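Local structure of putative mandelate racemase/muconate lactonizing enzyme (Bordetella bronchiseptica, 3DDM) at residues R214-A219 with A244-A249; S274-Q279 with A301-C306; V15-F20 with L72-L77. The protein is of unknown function but belongs to the enolase superfamily, in which an N-terminal capping domain is joined to a TIM-barrel-like domain. The protein carries 1 engineered substitution. One frame throughout, in Å; residues are numbered along the deposited sequence.

Contact 1. Residues R214-A219 with A244-A249; sequences RARQMA and AELAQA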
ATOM      1  N   ARG A 214      18.010   1.376  21.688  1.00 43.42           N
ATOM      2  CA  ARG A 214      17.467   2.611  22.247  1.00 44.45           C
ATOM      3  C   ARG A 214      16.214   2.319  23.074  1.00 45.01           C
ATOM      4  O   ARG A 214      16.004   2.911  24.132  1.00 45.37           O
ATOM      5  CB  ARG A 214      17.134   3.588  21.121  1.00 45.37           C
ATOM      6  CG  ARG A 214      16.848   5.019  21.548  1.00 44.71           C
ATOM      7  CD  ARG A 214      16.713   5.874  20.291  1.00 47.06           C
ATOM      8  NE  ARG A 214      16.202   7.221  20.530  1.00 48.14           N
ATOM      9  CZ  ARG A 214      16.010   8.120  19.566  1.00 49.37           C
ATOM     10  NH1 ARG A 214      16.289   7.810  18.302  1.00 48.40           N
ATOM     11  NH2 ARG A 214      15.540   9.327  19.858  1.00 50.09           N
ATOM     12  N   ALA A 215      15.384   1.402  22.587  1.00 44.54           N
ATOM     13  CA  ALA A 215      14.162   1.038  23.287  1.00 45.15           C
ATOM     14  C   ALA A 215      14.508   0.432  24.638  1.00 47.00           C
ATOM     15  O   ALA A 215      13.885   0.753  25.645  1.00 47.59           O
ATOM     16  CB  ALA A 215      13.366   0.050  22.462  1.00 44.40           C
ATOM     17  N   ARG A 216      15.499  -0.457  24.652  1.00 49.93           N
ATOM     18  CA  ARG A 216      15.934  -1.097  25.892  1.00 52.53           C
ATOM     19  C   ARG A 216      16.343   0.003  26.862  1.00 52.98           C
ATOM     20  O   ARG A 216      15.888   0.047  28.006  1.00 52.39           O
ATOM     21  CB  ARG A 216      17.139  -2.014  25.649  1.00 54.10           C
ATOM     22  CG  ARG A 216      16.837  -3.344  24.982  1.00 57.69           C
ATOM     23  CD  ARG A 216      18.124  -4.178  24.842  1.00 62.21           C
ATOM     24  NE  ARG A 216      18.764  -4.431  26.138  1.00 65.19           N
ATOM     25  CZ  ARG A 216      18.580  -5.521  26.880  1.00 65.25           C
ATOM     26  NH1 ARG A 216      17.776  -6.492  26.465  1.00 67.84           N
ATOM     27  NH2 ARG A 216      19.188  -5.635  28.051  1.00 64.23           N
ATOM     28  N   GLN A 217      17.205   0.891  26.378  1.00 53.15           N
ATOM     29  CA  GLN A 217      17.699   2.011  27.167  1.00 53.53           C
ATOM     30  C   GLN A 217      16.560   2.880  27.699  1.00 52.96           C
ATOM     31  O   GLN A 217      16.484   3.139  28.899  1.00 53.19           O
ATOM     32  CB  GLN A 217      18.630   2.864  26.315  1.00 55.14           C
ATOM     33  CG  GLN A 217      19.167   4.077  27.017  1.00 60.92           C
ATOM     34  CD  GLN A 217      19.685   5.110  26.036  1.00 65.83           C
ATOM     35  OE1 GLN A 217      20.637   4.860  25.289  1.00 66.26           O
ATOM     36  NE2 GLN A 217      19.046   6.281  26.024  1.00 68.10           N
ATOM     37  N   MET A 218      15.674   3.329  26.809  1.00 51.64           N
ATOM     38  CA  MET A 218      14.558   4.176  27.223  1.00 48.57           C
ATOM     39  C   MET A 218      13.542   3.454  28.106  1.00 48.55           C
ATOM     40  O   MET A 218      13.079   4.011  29.100  1.00 47.68           O
ATOM     41  CB  MET A 218      13.848   4.764  26.003  1.00 45.36           C
ATOM     42  CG  MET A 218      14.606   5.874  25.305  1.00 42.25           C
ATOM     43  SD  MET A 218      14.960   7.308  26.345  1.00 40.53           S
ATOM     44  CE  MET A 218      13.295   7.942  26.628  1.00 39.81           C
ATOM     45  N   ALA A 219      13.193   2.220  27.755  1.00 48.20           N
ATOM     46  CA  ALA A 219      12.226   1.474  28.554  1.00 48.98           C
ATOM     47  C   ALA A 219      12.704   1.396  29.999  1.00 50.73           C
ATOM     48  O   ALA A 219      11.904   1.299  30.926  1.00 51.25           O
ATOM     49  CB  ALA A 219      12.041   0.085  27.987  1.00 48.30           C
ATOM     50  N   ALA A 244      10.821  -9.911  21.455  1.00 45.61           N
ATOM     51  CA  ALA A 244      10.971 -10.836  22.561  1.00 46.53           C
ATOM     52  C   ALA A 244      12.042 -10.313  23.516  1.00 46.78           C
ATOM     53  O   ALA A 244      11.873 -10.352  24.731  1.00 48.25           O
ATOM     54  CB  ALA A 244      11.348 -12.213  22.039  1.00 44.49           C
ATOM     55  N   GLU A 245      13.139  -9.812  22.966  1.00 47.24           N
ATOM     56  CA  GLU A 245      14.211  -9.295  23.794  1.00 47.79           C
ATOM     57  C   GLU A 245      13.786  -8.042  24.542  1.00 47.98           C
ATOM     58  O   GLU A 245      13.987  -7.933  25.752  1.00 48.62           O
ATOM     59  CB  GLU A 245      15.441  -8.972  22.958  1.00 49.50           C
ATOM     60  CG  GLU A 245      16.650  -8.658  23.814  1.00 54.50           C
ATOM     61  CD  GLU A 245      17.784  -8.025  23.037  1.00 58.91           C
ATOM     62  OE1 GLU A 245      18.178  -8.570  21.975  1.00 60.53           O
ATOM     63  OE2 GLU A 245      18.287  -6.975  23.503  1.00 62.05           O
ATOM     64  N   LEU A 246      13.205  -7.090  23.822  1.00 47.72           N
ATOM     65  CA  LEU A 246      12.769  -5.847  24.446  1.00 48.34           C
ATOM     66  C   LEU A 246      11.747  -6.114  25.547  1.00 48.54           C
ATOM     67  O   LEU A 246      11.817  -5.530  26.631  1.00 48.31           O
ATOM     68  CB  LEU A 246      12.157  -4.907  23.400  1.00 47.31           C
ATOM     69  CG  LEU A 246      11.719  -3.534  23.924  1.00 45.60           C
ATOM     70  CD1 LEU A 246      12.919  -2.803  24.502  1.00 43.41           C
ATOM     71  CD2 LEU A 246      11.091  -2.728  22.803  1.00 44.30           C
ATOM     72  N   ALA A 247      10.804  -7.007  25.264  1.00 48.15           N
ATOM     73  CA  ALA A 247       9.761  -7.337  26.220  1.00 47.89           C
ATOM     74  C   ALA A 247      10.342  -7.776  27.557  1.00 49.12           C
ATOM     75  O   ALA A 247       9.849  -7.383  28.607  1.00 50.13           O
ATOM     76  CB  ALA A 247       8.859  -8.420  25.648  1.00 46.21           C
ATOM     77  N   GLN A 248      11.405  -8.577  27.517  1.00 51.22           N
ATOM     78  CA  GLN A 248      12.040  -9.065  28.736  1.00 52.25           C
ATOM     79  C   GLN A 248      12.800  -7.966  29.472  1.00 51.30           C
ATOM     80  O   GLN A 248      12.812  -7.919  30.703  1.00 52.37           O
ATOM     81  CB  GLN A 248      13.027 -10.189  28.422  1.00 56.11           C
ATOM     82  CG  GLN A 248      12.484 -11.327  27.590  1.00 60.93           C
ATOM     83  CD  GLN A 248      13.527 -12.414  27.385  1.00 64.38           C
ATOM     84  OE1 GLN A 248      14.721 -12.122  27.219  1.00 63.88           O
ATOM     85  NE2 GLN A 248      13.084 -13.673  27.386  1.00 65.24           N
ATOM     86  N   ALA A 249      13.445  -7.090  28.716  1.00 49.68           N
ATOM     87  CA  ALA A 249      14.218  -6.009  29.306  1.00 49.64           C
ATOM     88  C   ALA A 249      13.363  -4.854  29.811  1.00 49.97           C
ATOM     89  O   ALA A 249      13.803  -4.083  30.663  1.00 51.83           O
ATOM     90  CB  ALA A 249      15.234  -5.488  28.292  1.00 49.99           C
TER
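Arg216 reaches from helix 214-219 to Glu245, Leu246 and Ala249 on one side of helix 244-249, and its atoms change partner along the way. CB starts off to one side, but with CG anti to the carbonyl carbon (chi1 -76°) the next bond turns toward helix 244-249. CG passes Leu246 CD1 at 4.0 Å, the two side chains running past each other in opposite directions. CD follows, lying close to Glu245 OE2. A bend at chi3 turns NE along the helices, toward the level of Ala249, and CZ and NH1 then lead on to helix 244-249. CZ lies 3.6 Å from Ala249 CB, a methyl that sits over one face of the guanidinium, offset toward the rim. NH1 ends 3.0 Å from Glu245 OE2. This is a salt bridge, but its hydrogen bond is weak, bent to 123° at the hydrogen, with the guanidinium and carboxylate planes turned 59° apart. Glu245 comes in at about a right angle to Arg216.

The two helices are successive outer helices of the TIM-barrel-like domain, separated along the chain by strand 229-231. The segment axes are nearly parallel and approach to 9.5 Å, with Arg216 and Leu246 in register.

Nearer the barrel wall the contact becomes apolar. Leu246 extends both methyls to Ala215 CB, CD1 at 3.5 Å and CD2 at 3.6 Å, while CD1 also lies against the backbone N of Arg216. Leu212, one turn before Arg216, touches both Glu245 and Leu246. Pro233 and Leu234 cover Leu246 from a loop, Leu234 reaching Ala215 as well, and Leu254 of strand 254-256 meets the same leucine. At the far end Gln220 NE2 donates to the carbonyl of Ala249.

Contact 2. Residues S274-Q279 with A301-C306; sequences SLRVMQ and AGLRYC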
ATOM      1  N   SER A 274       4.804 -10.976  23.328  1.00 48.14           N
ATOM      2  CA  SER A 274       5.811  -9.949  23.575  1.00 48.53           C
ATOM      3  C   SER A 274       4.992  -8.695  23.856  1.00 48.46           C
ATOM      4  O   SER A 274       5.332  -7.885  24.729  1.00 48.83           O
ATOM      5  CB  SER A 274       6.696  -9.746  22.346  1.00 48.56           C
ATOM      6  OG  SER A 274       7.503 -10.888  22.120  1.00 47.93           O
ATOM      7  N   LEU A 275       3.907  -8.547  23.101  1.00 47.11           N
ATOM      8  CA  LEU A 275       2.981  -7.438  23.298  1.00 47.70           C
ATOM      9  C   LEU A 275       1.975  -7.943  24.335  1.00 47.85           C
ATOM     10  O   LEU A 275       1.394  -9.018  24.163  1.00 49.77           O
ATOM     11  CB  LEU A 275       2.234  -7.109  22.000  1.00 45.42           C
ATOM     12  CG  LEU A 275       3.073  -6.645  20.811  1.00 46.13           C
ATOM     13  CD1 LEU A 275       2.167  -6.433  19.605  1.00 45.79           C
ATOM     14  CD2 LEU A 275       3.811  -5.365  21.167  1.00 43.06           C
ATOM     15  N   ARG A 276       1.777  -7.202  25.417  1.00 47.98           N
ATOM     16  CA  ARG A 276       0.804  -7.631  26.421  1.00 48.75           C
ATOM     17  C   ARG A 276      -0.480  -6.814  26.324  1.00 48.16           C
ATOM     18  O   ARG A 276      -1.487  -7.127  26.957  1.00 48.94           O
ATOM     19  CB  ARG A 276       1.401  -7.547  27.824  1.00 48.85           C
ATOM     20  CG  ARG A 276       2.385  -8.661  28.090  1.00 49.59           C
ATOM     21  CD  ARG A 276       2.828  -8.691  29.529  1.00 52.95           C
ATOM     22  NE  ARG A 276       2.829 -10.060  30.028  1.00 57.09           N
ATOM     23  CZ  ARG A 276       1.730 -10.747  30.326  1.00 58.69           C
ATOM     24  NH1 ARG A 276       0.535 -10.184  30.183  1.00 60.87           N
ATOM     25  NH2 ARG A 276       1.824 -12.002  30.746  1.00 59.87           N
ATOM     26  N   VAL A 277      -0.426  -5.768  25.511  1.00 47.23           N
ATOM     27  CA  VAL A 277      -1.566  -4.904  25.267  1.00 45.74           C
ATOM     28  C   VAL A 277      -1.726  -4.860  23.747  1.00 46.11           C
ATOM     29  O   VAL A 277      -0.927  -4.232  23.047  1.00 44.51           O
ATOM     30  CB  VAL A 277      -1.311  -3.481  25.821  1.00 44.88           C
ATOM     31  CG1 VAL A 277      -2.522  -2.589  25.573  1.00 41.43           C
ATOM     32  CG2 VAL A 277      -0.997  -3.560  27.305  1.00 41.82           C
ATOM     33  N   MET A 278      -2.729  -5.567  23.237  1.00 46.35           N
ATOM     34  CA  MET A 278      -2.968  -5.585  21.804  1.00 47.08           C
ATOM     35  C   MET A 278      -4.008  -4.530  21.479  1.00 46.82           C
ATOM     36  O   MET A 278      -5.037  -4.442  22.137  1.00 46.39           O
ATOM     37  CB  MET A 278      -3.402  -6.977  21.342  1.00 49.13           C
ATOM     38  CG  MET A 278      -2.282  -7.722  20.591  1.00 53.03           C
ATOM     39  SD  MET A 278      -1.827  -9.331  21.303  1.00 56.64           S
ATOM     40  CE  MET A 278      -1.335  -8.800  22.959  1.00 53.94           C
ATOM     41  N   GLN A 279      -3.715  -3.730  20.454  1.00 47.07           N
ATOM     42  CA  GLN A 279      -4.552  -2.608  20.053  1.00 44.95           C
ATOM     43  C   GLN A 279      -5.005  -2.598  18.593  1.00 44.50           C
ATOM     44  O   GLN A 279      -4.606  -1.730  17.816  1.00 43.68           O
ATOM     45  CB  GLN A 279      -3.789  -1.311  20.341  1.00 44.22           C
ATOM     46  CG  GLN A 279      -3.125  -1.271  21.712  1.00 46.04           C
ATOM     47  CD  GLN A 279      -2.053  -0.189  21.809  1.00 50.57           C
ATOM     48  OE1 GLN A 279      -1.048  -0.233  21.096  1.00 51.47           O
ATOM     49  NE2 GLN A 279      -2.264   0.787  22.692  1.00 52.76           N
ATOM     50  N   ALA A 301      -6.674 -14.821  26.404  1.00 43.81           N
ATOM     51  CA  ALA A 301      -5.286 -15.233  26.568  1.00 42.33           C
ATOM     52  C   ALA A 301      -4.607 -14.544  27.743  1.00 42.51           C
ATOM     53  O   ALA A 301      -3.389 -14.646  27.905  1.00 43.33           O
ATOM     54  CB  ALA A 301      -4.514 -14.964  25.292  1.00 41.91           C
ATOM     55  N   GLY A 302      -5.383 -13.829  28.553  1.00 41.51           N
ATOM     56  CA  GLY A 302      -4.806 -13.149  29.697  1.00 40.90           C
ATOM     57  C   GLY A 302      -4.073 -11.859  29.381  1.00 42.87           C
ATOM     58  O   GLY A 302      -3.248 -11.404  30.168  1.00 44.29           O
ATOM     59  N   LEU A 303      -4.372 -11.256  28.236  1.00 44.37           N
ATOM     60  CA  LEU A 303      -3.731 -10.005  27.850  1.00 45.33           C
ATOM     61  C   LEU A 303      -4.764  -8.875  27.775  1.00 46.18           C
ATOM     62  O   LEU A 303      -5.969  -9.136  27.755  1.00 47.90           O
ATOM     63  CB  LEU A 303      -3.044 -10.194  26.504  1.00 46.80           C
ATOM     64  CG  LEU A 303      -2.059 -11.367  26.480  1.00 48.16           C
ATOM     65  CD1 LEU A 303      -1.552 -11.581  25.064  1.00 46.99           C
ATOM     66  CD2 LEU A 303      -0.901 -11.090  27.439  1.00 47.40           C
ATOM     67  N   ARG A 304      -4.299  -7.626  27.745  1.00 45.41           N
ATOM     68  CA  ARG A 304      -5.204  -6.473  27.674  1.00 44.66           C
ATOM     69  C   ARG A 304      -5.546  -6.066  26.248  1.00 44.46           C
ATOM     70  O   ARG A 304      -4.687  -6.082  25.363  1.00 45.33           O
ATOM     71  CB  ARG A 304      -4.596  -5.230  28.331  1.00 45.38           C
ATOM     72  CG  ARG A 304      -4.240  -5.339  29.783  1.00 47.97           C
ATOM     73  CD  ARG A 304      -3.759  -3.993  30.299  1.00 49.17           C
ATOM     74  NE  ARG A 304      -4.824  -2.995  30.292  1.00 52.38           N
ATOM     75  CZ  ARG A 304      -4.687  -1.754  30.756  1.00 54.44           C
ATOM     76  NH1 ARG A 304      -3.523  -1.357  31.259  1.00 54.20           N
ATOM     77  NH2 ARG A 304      -5.718  -0.915  30.735  1.00 52.44           N
ATOM     78  N   TYR A 305      -6.799  -5.686  26.042  1.00 42.84           N
ATOM     79  CA  TYR A 305      -7.261  -5.200  24.754  1.00 42.08           C
ATOM     80  C   TYR A 305      -7.645  -3.738  24.970  1.00 43.86           C
ATOM     81  O   TYR A 305      -8.689  -3.436  25.551  1.00 45.44           O
ATOM     82  CB  TYR A 305      -8.475  -5.987  24.273  1.00 40.09           C
ATOM     83  CG  TYR A 305      -9.267  -5.255  23.216  1.00 39.83           C
ATOM     84  CD1 TYR A 305      -8.652  -4.796  22.049  1.00 39.45           C
ATOM     85  CD2 TYR A 305     -10.632  -5.016  23.382  1.00 38.47           C
ATOM     86  CE1 TYR A 305      -9.379  -4.117  21.063  1.00 39.10           C
ATOM     87  CE2 TYR A 305     -11.373  -4.336  22.402  1.00 39.70           C
ATOM     88  CZ  TYR A 305     -10.739  -3.892  21.243  1.00 40.37           C
ATOM     89  OH  TYR A 305     -11.465  -3.252  20.255  1.00 40.34           O
ATOM     90  N   CYS A 306      -6.790  -2.826  24.522  1.00 45.15           N
ATOM     91  CA  CYS A 306      -7.045  -1.399  24.678  1.00 45.05           C
ATOM     92  C   CYS A 306      -7.012  -0.681  23.346  1.00 44.45           C
ATOM     93  O   CYS A 306      -5.952  -0.255  22.887  1.00 46.19           O
ATOM     94  CB  CYS A 306      -6.011  -0.774  25.611  1.00 43.36           C
ATOM     95  SG  CYS A 306      -6.092  -1.407  27.292  1.00 50.48           S
TER
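Val277 pairs with Arg304 and Met278 with Tyr305 in a parallel beta ladder: Arg304 N donates to Arg276 O, and Met278 N to Arg304 O at 2.9 Å. A third bond, Cys306 N to Met278 O, is weak at 3.4 Å. Helix 287-300 connects the two strands in a beta-alpha-beta unit of the barrel; Gly302 closes that helix as the C-prime residue of a Schellman motif.

On one face Val277, through CG2, and Arg304 lie side by side, pointing the same way. The other branch of Val277, CG1, packs 3.9 Å from Cys306 CB, just past the ladder. Trp229 of strand 229-231 adds to this layer. The guanidinium of Arg304 looks elsewhere, NH2 bonding to Pro332 O.

On the other face the bent Met278 chain returns its CE to Leu303 CD1, 3.5 Å away, against Val298 of the helix. The other branch of Leu303, CD2, meets Arg276, which crosses it at about a right angle. Beyond the ladder, Gln279 CG lies near Cys306 O, while NE2 bonds to Glu231.

Cohesion thus comes from backbone amides and carbonyls with apolar side chains about them, the polar tips of Gln279 and Arg304 being bound by other parts of the barrel.

Contact 3. Residues V15-F20 with L72-L77; sequences VRAHVF and LVETVL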
ATOM      1  N   VAL A  15     -23.621   2.076  -2.234  1.00 52.63           N
ATOM      2  CA  VAL A  15     -22.507   2.295  -1.311  1.00 51.78           C
ATOM      3  C   VAL A  15     -21.797   3.598  -1.653  1.00 52.65           C
ATOM      4  O   VAL A  15     -21.173   3.713  -2.707  1.00 53.26           O
ATOM      5  CB  VAL A  15     -21.489   1.139  -1.394  1.00 50.84           C
ATOM      6  CG1 VAL A  15     -20.350   1.384  -0.429  1.00 50.33           C
ATOM      7  CG2 VAL A  15     -22.172  -0.182  -1.096  1.00 48.57           C
ATOM      8  N   ARG A  16     -21.882   4.582  -0.765  1.00 54.01           N
ATOM      9  CA  ARG A  16     -21.240   5.867  -1.028  1.00 54.98           C
ATOM     10  C   ARG A  16     -20.208   6.247   0.019  1.00 52.97           C
ATOM     11  O   ARG A  16     -20.325   5.880   1.192  1.00 53.83           O
ATOM     12  CB  ARG A  16     -22.292   6.978  -1.132  1.00 58.86           C
ATOM     13  CG  ARG A  16     -23.415   6.653  -2.097  1.00 66.84           C
ATOM     14  CD  ARG A  16     -24.299   7.861  -2.403  1.00 73.80           C
ATOM     15  NE  ARG A  16     -23.594   8.881  -3.182  1.00 79.68           N
ATOM     16  CZ  ARG A  16     -24.191   9.882  -3.829  1.00 81.98           C
ATOM     17  NH1 ARG A  16     -25.519  10.007  -3.796  1.00 80.81           N
ATOM     18  NH2 ARG A  16     -23.458  10.757  -4.512  1.00 81.97           N
ATOM     19  N   ALA A  17     -19.193   6.984  -0.417  1.00 50.86           N
ATOM     20  CA  ALA A  17     -18.134   7.437   0.470  1.00 49.12           C
ATOM     21  C   ALA A  17     -18.094   8.956   0.445  1.00 47.19           C
ATOM     22  O   ALA A  17     -18.183   9.562  -0.619  1.00 46.31           O
ATOM     23  CB  ALA A  17     -16.802   6.875   0.018  1.00 50.39           C
ATOM     24  N   HIS A  18     -17.976   9.572   1.616  1.00 45.04           N
ATOM     25  CA  HIS A  18     -17.919  11.024   1.696  1.00 43.51           C
ATOM     26  C   HIS A  18     -16.636  11.431   2.378  1.00 43.80           C
ATOM     27  O   HIS A  18     -16.288  10.896   3.433  1.00 45.34           O
ATOM     28  CB  HIS A  18     -19.105  11.570   2.485  1.00 44.36           C
ATOM     29  CG  HIS A  18     -20.416  10.993   2.063  1.00 44.54           C
ATOM     30  ND1 HIS A  18     -20.987   9.910   2.695  1.00 43.93           N
ATOM     31  CD2 HIS A  18     -21.232  11.301   1.029  1.00 44.28           C
ATOM     32  CE1 HIS A  18     -22.099   9.574   2.070  1.00 43.60           C
ATOM     33  NE2 HIS A  18     -22.270  10.400   1.054  1.00 45.39           N
ATOM     34  N   VAL A  19     -15.930  12.378   1.774  1.00 42.18           N
ATOM     35  CA  VAL A  19     -14.677  12.853   2.336  1.00 42.02           C
ATOM     36  C   VAL A  19     -14.855  14.227   2.968  1.00 41.80           C
ATOM     37  O   VAL A  19     -15.606  15.057   2.470  1.00 42.05           O
ATOM     38  CB  VAL A  19     -13.583  12.949   1.259  1.00 41.02           C
ATOM     39  CG1 VAL A  19     -12.269  13.358   1.900  1.00 41.89           C
ATOM     40  CG2 VAL A  19     -13.448  11.618   0.532  1.00 40.18           C
ATOM     41  N   PHE A  20     -14.163  14.448   4.080  1.00 42.11           N
ATOM     42  CA  PHE A  20     -14.217  15.711   4.798  1.00 40.41           C
ATOM     43  C   PHE A  20     -12.821  16.091   5.223  1.00 41.09           C
ATOM     44  O   PHE A  20     -12.015  15.226   5.570  1.00 41.62           O
ATOM     45  CB  PHE A  20     -15.099  15.599   6.037  1.00 39.41           C
ATOM     46  CG  PHE A  20     -16.528  15.335   5.726  1.00 40.10           C
ATOM     47  CD1 PHE A  20     -17.013  14.035   5.678  1.00 41.09           C
ATOM     48  CD2 PHE A  20     -17.386  16.383   5.429  1.00 40.03           C
ATOM     49  CE1 PHE A  20     -18.338  13.779   5.335  1.00 40.57           C
ATOM     50  CE2 PHE A  20     -18.711  16.141   5.084  1.00 41.11           C
ATOM     51  CZ  PHE A  20     -19.189  14.833   5.037  1.00 40.63           C
ATOM     52  N   LEU A  72     -11.527   4.040  -3.702  1.00 44.15           N
ATOM     53  CA  LEU A  72     -11.447   2.584  -3.620  1.00 44.68           C
ATOM     54  C   LEU A  72     -12.788   1.984  -3.228  1.00 45.31           C
ATOM     55  O   LEU A  72     -13.219   0.978  -3.805  1.00 44.22           O
ATOM     56  CB  LEU A  72     -10.390   2.146  -2.600  1.00 44.35           C
ATOM     57  CG  LEU A  72      -8.932   2.182  -3.068  1.00 44.86           C
ATOM     58  CD1 LEU A  72      -8.034   1.671  -1.958  1.00 43.62           C
ATOM     59  CD2 LEU A  72      -8.768   1.336  -4.319  1.00 42.78           C
ATOM     60  N   VAL A  73     -13.440   2.606  -2.246  1.00 45.13           N
ATOM     61  CA  VAL A  73     -14.733   2.131  -1.768  1.00 45.27           C
ATOM     62  C   VAL A  73     -15.802   2.176  -2.858  1.00 45.66           C
ATOM     63  O   VAL A  73     -16.555   1.217  -3.036  1.00 44.84           O
ATOM     64  CB  VAL A  73     -15.213   2.954  -0.549  1.00 44.59           C
ATOM     65  CG1 VAL A  73     -16.674   2.634  -0.225  1.00 42.07           C
ATOM     66  CG2 VAL A  73     -14.341   2.644   0.643  1.00 43.61           C
ATOM     67  N   GLU A  74     -15.857   3.280  -3.595  1.00 45.72           N
ATOM     68  CA  GLU A  74     -16.855   3.426  -4.648  1.00 47.59           C
ATOM     69  C   GLU A  74     -16.523   2.725  -5.974  1.00 48.06           C
ATOM     70  O   GLU A  74     -17.419   2.214  -6.637  1.00 49.15           O
ATOM     71  CB  GLU A  74     -17.146   4.916  -4.894  1.00 47.77           C
ATOM     72  CG  GLU A  74     -17.706   5.641  -3.664  1.00 52.06           C
ATOM     73  CD  GLU A  74     -18.089   7.104  -3.923  1.00 54.81           C
ATOM     74  OE1 GLU A  74     -17.268   7.850  -4.511  1.00 57.34           O
ATOM     75  OE2 GLU A  74     -19.205   7.515  -3.522  1.00 52.43           O
ATOM     76  N   THR A  75     -15.252   2.673  -6.361  1.00 48.29           N
ATOM     77  CA  THR A  75     -14.895   2.037  -7.631  1.00 48.36           C
ATOM     78  C   THR A  75     -14.478   0.567  -7.572  1.00 47.29           C
ATOM     79  O   THR A  75     -14.538  -0.125  -8.583  1.00 47.45           O
ATOM     80  CB  THR A  75     -13.760   2.804  -8.358  1.00 49.43           C
ATOM     81  OG1 THR A  75     -12.532   2.639  -7.641  1.00 51.99           O
ATOM     82  CG2 THR A  75     -14.081   4.288  -8.445  1.00 50.80           C
ATOM     83  N   VAL A  76     -14.067   0.077  -6.409  1.00 46.23           N
ATOM     84  CA  VAL A  76     -13.628  -1.310  -6.310  1.00 44.34           C
ATOM     85  C   VAL A  76     -14.441  -2.202  -5.378  1.00 46.42           C
ATOM     86  O   VAL A  76     -14.845  -3.302  -5.757  1.00 47.23           O
ATOM     87  CB  VAL A  76     -12.148  -1.369  -5.890  1.00 42.97           C
ATOM     88  CG1 VAL A  76     -11.759  -2.782  -5.475  1.00 38.73           C
ATOM     89  CG2 VAL A  76     -11.285  -0.885  -7.037  1.00 39.80           C
ATOM     90  N   LEU A  77     -14.677  -1.740  -4.158  1.00 46.59           N
ATOM     91  CA  LEU A  77     -15.424  -2.533  -3.194  1.00 46.29           C
ATOM     92  C   LEU A  77     -16.935  -2.470  -3.383  1.00 46.29           C
ATOM     93  O   LEU A  77     -17.620  -3.460  -3.162  1.00 47.25           O
ATOM     94  CB  LEU A  77     -15.074  -2.082  -1.780  1.00 46.78           C
ATOM     95  CG  LEU A  77     -13.590  -2.081  -1.425  1.00 47.50           C
ATOM     96  CD1 LEU A  77     -13.400  -1.288  -0.152  1.00 49.25           C
ATOM     97  CD2 LEU A  77     -13.077  -3.498  -1.272  1.00 46.53           C
TER
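Ala17 and Glu74 make the polar join between strand 15-20 and helix 72-77, and Val15 and Val73 make an apolar one beside it. Both belong to the N-terminal capping domain of the enolase superfamily, here a three-stranded antiparallel sheet with helices packed against it. The backbone N of Ala17 donates to Glu74 OE2 at 3.2 Å, and the bond is nearly straight, 172° at the hydrogen. It enters from well above the carboxylate plane, 56° out of it. The glutamate reaches the strand because CG stands beside its own backbone N, chi1 -61°, and the chain runs extended from there. On the way CG passes Ala17 CB at 4.0 Å, and the carboxylate end also lies beside CA and CB of Arg16.

Next to this bond Val15 CG1 meets Val73 CG1 at 3.9 Å, the two side chains crossing at about a right angle. The same Val73 methyl lies 4.2 Å from Ala17 CB, so one branch serves two residues of the strand.

Strand 14-23 is an outermost strand of its sheet within the chain. Arg16 and His18 give their backbones to Glu44 and Leu42 of strand 37-46, whereas the intervening Ala17 turns its N-H to the other edge, where Glu74 takes it. The NE of Arg16 stays 4.6 Å from Glu74 OE2, a pair of opposite charges not in contact that may still favour the ionised carboxylate.

Farther out, Val43 touches both Ala17 and Val73, while helix 110-131 supplies Leu120 to Val15 and Ala116 to Val73. Helix 65-81 also faces the second subunit, whose Pro62 packs on Leu72 and whose Cys64 packs on Thr75. It widens into a pi-type turn at 73-77, where Leu72 O accepts from both Val76 N and Leu77 N.

In the fold
Contacts 1 and 2 belong to the barrel domain and contact 3 to the capping domain, on the opposite side of the chain's centre. Contact 1 joins two outer helices and contact 2 two inner strands; their centres are about 17 Å apart, and they touch where Ala244 CA lies 3.5 Å from Ser274 OG, at the turn leading into strand 275-278. Contact 3 is remote from both: its centre is about 33 Å from that of contact 2, with nearest atoms about 20 Å apart, and about 42 Å from that of contact 1. In this superfamily the active site generally lies at the C-terminal ends of the barrel strands, toward which the chain runs at Gln279 and Cys306.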